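Local atomic coordinates of MEM-A1 (PDB entry 6E0S), a protein that probably hydrolyses the beta-lactam ring of antibiotics, as a zinc-dependent metallo-beta-lactamase of subclass B3 found in a soil metagenome. Residues 90-95 / 118-123; 102-107 / 140-145. One frame throughout, in Å; residues are numbered along the deposited sequence.

Contact 1: residues 90-95 / 118-123. With ZN (zinc ion), chain B.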
ATOM      1  N   SER A  90      -1.594  -3.363   1.417  1.00 18.31           N
ATOM      2  CA  SER A  90      -0.201  -3.013   1.688  1.00 18.72           C
ATOM      3  C   SER A  90       0.150  -3.390   3.131  1.00 19.27           C
ATOM      4  O   SER A  90       0.934  -4.317   3.357  1.00 21.21           O
ATOM      5  CB  SER A  90       0.050  -1.517   1.427  1.00 16.36           C
ATOM      6  OG  SER A  90      -0.740  -0.713   2.285  1.00 16.66           O
ATOM      7  N   HIS A  91      -0.453  -2.750   4.139  1.00 18.31           N
ATOM      8  CA  HIS A  91      -0.210  -3.258   5.479  1.00 17.18           C
ATOM      9  C   HIS A  91      -1.452  -3.123   6.367  1.00 16.52           C
ATOM     10  O   HIS A  91      -2.388  -2.354   6.102  1.00 15.96           O
ATOM     11  CB  HIS A  91       1.039  -2.616   6.123  1.00 18.62           C
ATOM     12  CG  HIS A  91       0.866  -1.179   6.490  1.00 21.13           C
ATOM     13  ND1 HIS A  91       1.271  -0.142   5.675  1.00 21.45           N
ATOM     14  CD2 HIS A  91       0.334  -0.603   7.596  1.00 21.54           C
ATOM     15  CE1 HIS A  91       0.988   1.010   6.261  1.00 21.93           C
ATOM     16  NE2 HIS A  91       0.408   0.756   7.422  1.00 21.23           N
ATOM     17  N   GLU A  92      -1.430  -3.916   7.428  1.00 18.01           N
ATOM     18  CA  GLU A  92      -2.622  -4.335   8.154  1.00 20.08           C
ATOM     19  C   GLU A  92      -2.964  -3.377   9.283  1.00 19.75           C
ATOM     20  O   GLU A  92      -3.270  -3.786  10.398  1.00 21.13           O
ATOM     21  CB  GLU A  92      -2.417  -5.769   8.656  1.00 19.75           C
ATOM     22  CG  GLU A  92      -1.162  -6.005   9.591  1.00 18.61           C
ATOM     23  CD  GLU A  92       0.156  -6.341   8.846  1.00 19.95           C
ATOM     24  OE1 GLU A  92       1.006  -7.094   9.393  1.00 19.14           O
ATOM     25  OE2 GLU A  92       0.357  -5.832   7.720  1.00 19.37           O
ATOM     26  N   HIS A  93      -2.898  -2.079   9.019  1.00 19.21           N
ATOM     27  CA  HIS A  93      -3.224  -1.061   9.996  1.00 19.17           C
ATOM     28  C   HIS A  93      -4.519  -0.370   9.583  1.00 19.59           C
ATOM     29  O   HIS A  93      -4.856  -0.278   8.389  1.00 19.05           O
ATOM     30  CB  HIS A  93      -2.097  -0.018  10.127  1.00 20.34           C
ATOM     31  CG  HIS A  93      -0.924  -0.471  10.945  1.00 22.56           C
ATOM     32  ND1 HIS A  93       0.228   0.276  11.073  1.00 23.30           N
ATOM     33  CD2 HIS A  93      -0.712  -1.608  11.649  1.00 22.97           C
ATOM     34  CE1 HIS A  93       1.086  -0.367  11.848  1.00 24.33           C
ATOM     35  NE2 HIS A  93       0.539  -1.512  12.210  1.00 24.42           N
ATOM     36  N   PHE A  94      -5.235   0.114  10.593  1.00 19.18           N
ATOM     37  CA  PHE A  94      -6.481   0.861  10.448  1.00 19.78           C
ATOM     38  C   PHE A  94      -6.506   1.846   9.275  1.00 19.84           C
ATOM     39  O   PHE A  94      -7.514   1.942   8.576  1.00 19.06           O
ATOM     40  CB  PHE A  94      -6.734   1.590  11.769  1.00 21.30           C
ATOM     41  CG  PHE A  94      -8.096   2.241  11.880  1.00 22.61           C
ATOM     42  CD1 PHE A  94      -9.190   1.506  12.326  1.00 22.98           C
ATOM     43  CD2 PHE A  94      -8.254   3.602  11.626  1.00 23.19           C
ATOM     44  CE1 PHE A  94     -10.436   2.100  12.469  1.00 24.64           C
ATOM     45  CE2 PHE A  94      -9.522   4.206  11.778  1.00 24.58           C
ATOM     46  CZ  PHE A  94     -10.595   3.451  12.192  1.00 24.23           C
ATOM     47  N   ASP A  95      -5.425   2.596   9.040  1.00 21.58           N
ATOM     48  CA  ASP A  95      -5.511   3.667   8.051  1.00 23.60           C
ATOM     49  C   ASP A  95      -5.361   3.183   6.614  1.00 22.00           C
ATOM     50  O   ASP A  95      -5.550   3.987   5.698  1.00 22.85           O
ATOM     51  CB  ASP A  95      -4.461   4.748   8.336  1.00 28.26           C
ATOM     52  CG  ASP A  95      -4.796   5.576   9.576  1.00 34.10           C
ATOM     53  OD1 ASP A  95      -3.904   5.802  10.395  1.00 37.52           O
ATOM     54  OD2 ASP A  95      -5.956   5.983   9.733  1.00 36.33           O
ATOM     55  N   GLU A 118      -2.584 -11.324   6.580  1.00 20.08           N
ATOM     56  CA  GLU A 118      -3.877 -11.985   6.472  0.56 21.48           C
ATOM     57  C   GLU A 118      -4.448 -12.307   7.847  1.00 23.12           C
ATOM     58  O   GLU A 118      -5.662 -12.237   8.045  1.00 24.20           O
ATOM     59  CB  GLU A 118      -3.746 -13.259   5.624  0.56 22.27           C
ATOM     60  CG  GLU A 118      -5.091 -13.817   5.151  0.56 23.23           C
ATOM     61  CD  GLU A 118      -5.723 -14.756   6.156  0.56 23.90           C
ATOM     62  OE1 GLU A 118      -5.008 -15.211   7.067  0.56 24.06           O
ATOM     63  OE2 GLU A 118      -6.942 -15.035   6.051  0.56 24.68           O
ATOM     64  N   LYS A 119      -3.580 -12.662   8.805  1.00 23.11           N
ATOM     65  CA  LYS A 119      -4.061 -13.038  10.134  1.00 26.56           C
ATOM     66  C   LYS A 119      -4.740 -11.873  10.819  1.00 23.16           C
ATOM     67  O   LYS A 119      -5.798 -12.043  11.439  1.00 22.21           O
ATOM     68  CB  LYS A 119      -2.914 -13.542  11.001  1.00 31.12           C
ATOM     69  CG  LYS A 119      -2.434 -14.907  10.603  1.00 35.74           C
ATOM     70  CD  LYS A 119      -1.403 -15.429  11.574  1.00 40.22           C
ATOM     71  CE  LYS A 119      -0.069 -14.754  11.357  1.00 43.74           C
ATOM     72  NZ  LYS A 119       1.051 -15.738  11.541  1.00 47.58           N
ATOM     73  N   VAL A 120      -4.144 -10.687  10.720  1.00 20.28           N
ATOM     74  CA  VAL A 120      -4.751  -9.491  11.300  1.00 20.07           C
ATOM     75  C   VAL A 120      -6.021  -9.111  10.557  1.00 19.84           C
ATOM     76  O   VAL A 120      -7.008  -8.687  11.170  1.00 19.14           O
ATOM     77  CB  VAL A 120      -3.744  -8.327  11.307  1.00 18.98           C
ATOM     78  CG1 VAL A 120      -4.424  -7.006  11.761  1.00 17.99           C
ATOM     79  CG2 VAL A 120      -2.607  -8.657  12.238  1.00 18.57           C
ATOM     80  N   LEU A 121      -6.008  -9.185   9.225  1.00 17.82           N
ATOM     81  CA  LEU A 121      -7.212  -8.796   8.500  1.00 17.52           C
ATOM     82  C   LEU A 121      -8.379  -9.681   8.887  1.00 18.57           C
ATOM     83  O   LEU A 121      -9.509  -9.207   9.046  1.00 18.64           O
ATOM     84  CB  LEU A 121      -6.980  -8.861   6.986  1.00 17.79           C
ATOM     85  CG  LEU A 121      -5.902  -7.919   6.447  1.00 19.14           C
ATOM     86  CD1 LEU A 121      -5.952  -7.852   4.940  1.00 20.05           C
ATOM     87  CD2 LEU A 121      -6.016  -6.522   7.059  1.00 19.46           C
ATOM     88  N   ARG A 122      -8.133 -10.977   9.025  1.00 20.60           N
ATOM     89  CA  ARG A 122      -9.224 -11.903   9.316  1.00 25.72           C
ATOM     90  C   ARG A 122      -9.829 -11.652  10.695  1.00 24.97           C
ATOM     91  O   ARG A 122     -11.049 -11.777  10.880  1.00 24.36           O
ATOM     92  CB  ARG A 122      -8.691 -13.329   9.211  1.00 33.83           C
ATOM     93  CG  ARG A 122      -9.694 -14.354   8.801  1.00 42.59           C
ATOM     94  CD  ARG A 122      -8.994 -15.665   8.541  1.00 47.73           C
ATOM     95  NE  ARG A 122      -9.620 -16.427   7.473  1.00 53.82           N
ATOM     96  CZ  ARG A 122      -9.381 -17.715   7.259  1.00 61.34           C
ATOM     97  NH1 ARG A 122      -8.532 -18.365   8.049  1.00 64.04           N
ATOM     98  NH2 ARG A 122      -9.984 -18.356   6.262  1.00 65.89           N
ATOM     99  N   SER A 123      -8.992 -11.332  11.689  1.00 25.60           N
ATOM    100  CA  SER A 123      -9.480 -11.112  13.046  1.00 24.45           C
ATOM    101  C   SER A 123      -9.818  -9.654  13.342  1.00 23.08           C
ATOM    102  O   SER A 123     -10.584  -9.386  14.286  1.00 23.74           O
ATOM    103  CB  SER A 123      -8.452 -11.577  14.074  1.00 25.37           C
ATOM    104  OG  SER A 123      -7.342 -10.687  14.081  1.00 23.94           O
TER
HETATM  105 ZN    ZN B 301       0.994   1.723   9.380  0.52 30.92          ZN
HETATM  106  O   HOH W   1       0.094   3.371   9.953  1.00 35.00           O
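Glu92 meets Val120 and Leu121 through its backbone and the aliphatic start of its side chain. Its CG lies against the branch point of the valine, 3.9 Å from Val120 CB, and the two side chains run across each other at about a right angle. Val120 CG1 reaches the peptide as well, 3.7 Å from Glu92 O. Leu121 comes in beside it, with CD2 4.0 Å from Glu92 CB. With CG between the backbone N and the carbonyl carbon (chi1 58°) and a bend at chi2 (-88°), the chain of Glu92 carries its carboxylate away from the helix, and OE2 accepts the hydroxyl of Thr170 as a hydrogen-bonding partner. Glu92 belongs to the His-X-His-X-Asp-His motif of the metallo-beta-lactamase superfamily, here residues 91-96, and its two neighbours turn the other way, to the metal. One zinc ion is held by His91 NE2 at 2.3 Å and His93 ND1 at 2.4 Å; His169 and a water, 2.0 Å from the ion, complete its ligands. Second-shell carboxylates fix both rings: Asp193 is hydrogen-bonded to His91 ND1 and Asp130 to His93 NE2, which would probably make the imidazoles stronger donors to zinc. His93 is also the N-cap residue of helix 94-97, while Leu121 of helix 115-123 also packs on Val111 and Ala113 of strand 110-114.

Contact 2: residues 102-107 / 140-145; sequences ELQRLS and TPVANT
Gln104 stretches from helix 100-107 to the loop at 142-144, bridging a helix packed on the larger beta-sheet of the metallo-beta-lactamase alpha-beta/beta-alpha sandwich and the loop that leads into that sheet's edge strand, 145-148. The polar link is a single N-H donation: as modelled, Gln104 NE2 points nearly straight at Ala143 O (N-H...O angle 174°), but at 2.3 Å, which is too short to be trusted, so the pairing is plausible and the fine placement of the amide doubtful. CG lies anti to the backbone N (chi1 180°) and the chain stays extended beyond it, which carries the amide across to the loop. NE2 is also hydrogen-bonded to Ala109 O, so the amide nitrogen serves two carbonyls.

Carbon atoms of the loop pack on the amide. Val142 CG1 stands well off the amide plane, 3.6 Å from Gln104 OE1 and 3.8 Å from Gln104 NE2, the two side chains crossing at a slant, whereas Ala143 O lies close to that plane. Asn144 CB is 3.5 Å from Gln104 NE2. Val142 also packs on Ile100 and Ser101, and on Val111 of strand 110-114. Asn144 has a left-handed helical backbone as the loop turns into the strand.

Within helix 100-107, charged and hydroxyl groups form local bonds. Arg105 grips Glu102 side-on, its NE 2.9 Å from Glu102 OE1 and its NH2 binding the other oxygen. Ser107 OG, which Ala109 N also meets, donates back one turn to Leu103 O at 2.8 Å.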
ATOM      1  N   GLU A 102     -15.640  -2.810   4.273  1.00 18.23           N
ATOM      2  CA  GLU A 102     -16.778  -2.214   3.578  1.00 19.50           C
ATOM      3  C   GLU A 102     -16.635  -2.347   2.061  1.00 18.91           C
ATOM      4  O   GLU A 102     -17.615  -2.622   1.349  1.00 19.08           O
ATOM      5  CB  GLU A 102     -16.915  -0.754   3.984  1.00 20.40           C
ATOM      6  CG  GLU A 102     -17.819   0.106   3.079  1.00 21.85           C
ATOM      7  CD  GLU A 102     -19.306  -0.264   3.161  1.00 25.54           C
ATOM      8  OE1 GLU A 102     -19.698  -1.077   4.033  1.00 26.08           O
ATOM      9  OE2 GLU A 102     -20.093   0.275   2.346  1.00 27.32           O
ATOM     10  N   LEU A 103     -15.427  -2.144   1.549  1.00 18.19           N
ATOM     11  CA  LEU A 103     -15.210  -2.284   0.109  1.00 17.51           C
ATOM     12  C   LEU A 103     -15.414  -3.729  -0.321  1.00 16.84           C
ATOM     13  O   LEU A 103     -15.947  -3.996  -1.401  1.00 15.23           O
ATOM     14  CB  LEU A 103     -13.808  -1.777  -0.262  1.00 16.21           C
ATOM     15  CG  LEU A 103     -13.744  -0.248  -0.325  1.00 18.60           C
ATOM     16  CD1 LEU A 103     -12.314   0.244  -0.184  1.00 18.93           C
ATOM     17  CD2 LEU A 103     -14.325   0.306  -1.643  1.00 20.10           C
ATOM     18  N   GLN A 104     -15.013  -4.674   0.518  1.00 16.57           N
ATOM     19  CA  GLN A 104     -15.339  -6.073   0.233  1.00 18.02           C
ATOM     20  C   GLN A 104     -16.845  -6.321   0.272  1.00 19.63           C
ATOM     21  O   GLN A 104     -17.370  -7.083  -0.551  1.00 21.26           O
ATOM     22  CB  GLN A 104     -14.630  -6.994   1.220  1.00 20.61           C
ATOM     23  CG  GLN A 104     -14.948  -8.444   0.968  1.00 23.34           C
ATOM     24  CD  GLN A 104     -14.494  -9.320   2.075  1.00 25.90           C
ATOM     25  OE1 GLN A 104     -14.888  -9.113   3.228  1.00 27.22           O
ATOM     26  NE2 GLN A 104     -13.629 -10.301   1.760  1.00 25.29           N
ATOM     27  N   ARG A 105     -17.561  -5.675   1.202  1.00 18.43           N
ATOM     28  CA  ARG A 105     -19.025  -5.828   1.254  1.00 19.23           C
ATOM     29  C   ARG A 105     -19.692  -5.330  -0.031  1.00 18.41           C
ATOM     30  O   ARG A 105     -20.680  -5.921  -0.506  1.00 19.24           O
ATOM     31  CB  ARG A 105     -19.596  -5.082   2.476  1.00 20.49           C
ATOM     32  CG  ARG A 105     -21.102  -5.246   2.612  1.00 25.98           C
ATOM     33  CD  ARG A 105     -21.704  -4.297   3.646  1.00 29.63           C
ATOM     34  NE  ARG A 105     -21.728  -2.905   3.200  1.00 30.52           N
ATOM     35  CZ  ARG A 105     -22.657  -2.409   2.383  1.00 32.39           C
ATOM     36  NH1 ARG A 105     -23.622  -3.206   1.942  1.00 31.78           N
ATOM     37  NH2 ARG A 105     -22.622  -1.128   2.006  1.00 34.17           N
ATOM     38  N   LEU A 106     -19.197  -4.214  -0.580  1.00 18.12           N
ATOM     39  CA  LEU A 106     -19.786  -3.636  -1.788  1.00 21.22           C
ATOM     40  C   LEU A 106     -19.488  -4.473  -3.030  1.00 20.83           C
ATOM     41  O   LEU A 106     -20.273  -4.464  -3.979  1.00 20.77           O
ATOM     42  CB  LEU A 106     -19.261  -2.208  -1.993  1.00 21.33           C
ATOM     43  CG  LEU A 106     -19.699  -1.128  -0.997  1.00 22.37           C
ATOM     44  CD1 LEU A 106     -18.899   0.178  -1.194  1.00 21.21           C
ATOM     45  CD2 LEU A 106     -21.181  -0.849  -1.119  1.00 22.29           C
ATOM     46  N   SER A 107     -18.359  -5.176  -3.046  1.00 18.84           N
ATOM     47  CA  SER A 107     -17.827  -5.784  -4.262  1.00 18.51           C
ATOM     48  C   SER A 107     -17.991  -7.296  -4.337  1.00 19.07           C
ATOM     49  O   SER A 107     -18.126  -7.825  -5.441  1.00 19.11           O
ATOM     50  CB  SER A 107     -16.331  -5.467  -4.403  1.00 17.31           C
ATOM     51  OG  SER A 107     -15.591  -5.973  -3.307  1.00 18.15           O
ATOM     52  N   THR A 140     -12.864  -4.020  11.672  1.00 20.78           N
ATOM     53  CA  THR A 140     -13.912  -5.009  11.428  1.00 22.71           C
ATOM     54  C   THR A 140     -13.305  -6.237  10.757  1.00 20.84           C
ATOM     55  O   THR A 140     -12.602  -6.098   9.759  1.00 19.80           O
ATOM     56  CB  THR A 140     -15.014  -4.454  10.529  1.00 24.46           C
ATOM     57  OG1 THR A 140     -15.594  -3.311  11.148  1.00 24.49           O
ATOM     58  CG2 THR A 140     -16.119  -5.512  10.340  1.00 25.75           C
ATOM     59  N   PRO A 141     -13.546  -7.440  11.274  1.00 23.32           N
ATOM     60  CA  PRO A 141     -12.993  -8.644  10.635  1.00 23.91           C
ATOM     61  C   PRO A 141     -13.379  -8.723   9.170  1.00 24.72           C
ATOM     62  O   PRO A 141     -14.470  -8.314   8.777  1.00 24.96           O
ATOM     63  CB  PRO A 141     -13.616  -9.785  11.436  1.00 25.26           C
ATOM     64  CG  PRO A 141     -13.919  -9.176  12.772  1.00 25.43           C
ATOM     65  CD  PRO A 141     -14.334  -7.763  12.475  1.00 25.49           C
ATOM     66  N   VAL A 142     -12.460  -9.257   8.364  1.00 23.40           N
ATOM     67  CA  VAL A 142     -12.620  -9.377   6.915  1.00 24.16           C
ATOM     68  C   VAL A 142     -12.716 -10.853   6.586  1.00 24.80           C
ATOM     69  O   VAL A 142     -11.867 -11.641   7.017  1.00 23.53           O
ATOM     70  CB  VAL A 142     -11.453  -8.728   6.153  1.00 23.56           C
ATOM     71  CG1 VAL A 142     -11.567  -9.049   4.632  1.00 23.71           C
ATOM     72  CG2 VAL A 142     -11.435  -7.221   6.371  1.00 23.93           C
ATOM     73  N   ALA A 143     -13.750 -11.227   5.834  1.00 27.13           N
ATOM     74  CA  ALA A 143     -13.938 -12.598   5.400  1.00 29.20           C
ATOM     75  C   ALA A 143     -13.348 -12.770   4.002  1.00 26.50           C
ATOM     76  O   ALA A 143     -12.886 -11.811   3.393  1.00 26.97           O
ATOM     77  CB  ALA A 143     -15.420 -12.959   5.421  1.00 32.54           C
ATOM     78  N   ASN A 144     -13.387 -13.999   3.477  1.00 26.70           N
ATOM     79  CA  ASN A 144     -12.969 -14.281   2.099  1.00 25.27           C
ATOM     80  C   ASN A 144     -11.551 -13.761   1.832  1.00 22.84           C
ATOM     81  O   ASN A 144     -11.273 -13.103   0.824  1.00 20.97           O
ATOM     82  CB  ASN A 144     -13.972 -13.700   1.092  1.00 27.14           C
ATOM     83  CG  ASN A 144     -15.347 -14.391   1.131  1.00 31.96           C
ATOM     84  OD1 ASN A 144     -15.531 -15.488   1.701  1.00 34.84           O
ATOM     85  ND2 ASN A 144     -16.327 -13.756   0.490  1.00 31.99           N
ATOM     86  N   THR A 145     -10.629 -14.069   2.743  1.00 23.90           N
ATOM     87  CA  THR A 145      -9.239 -13.673   2.549  1.00 23.10           C
ATOM     88  C   THR A 145      -8.432 -14.838   1.982  1.00 22.93           C
ATOM     89  O   THR A 145      -8.856 -15.993   2.003  1.00 24.36           O
ATOM     90  CB  THR A 145      -8.584 -13.189   3.855  1.00 23.94           C
ATOM     91  OG1 THR A 145      -8.604 -14.251   4.822  1.00 25.19           O
ATOM     92  CG2 THR A 145      -9.318 -11.990   4.429  1.00 25.24           C
TER

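In the fold
The four segments alternate along the chain, 90-95, 102-107, 118-123 and 140-145, so the two contacts interlock, with centres about 12 Å apart. All flank the larger, seven-stranded sheet: 90-95 follows strand 84-88, helix 100-107 precedes strand 110-114, helix 115-123 follows it, and 140-145 leads into edge strand 145-148, parallel to 110-114. Segments 118-123 and 140-145 also join directly, Leu121 O lying 3.0 Å from Val142 N in a backbone hydrogen bond. The centre of contact 2 is about 17 Å from the centre of the chain, that of contact 1 about 12 Å. Contact 1 backs the zinc-binding segment, while contact 2 holds helix 100-107 to the loop before strand 145-148.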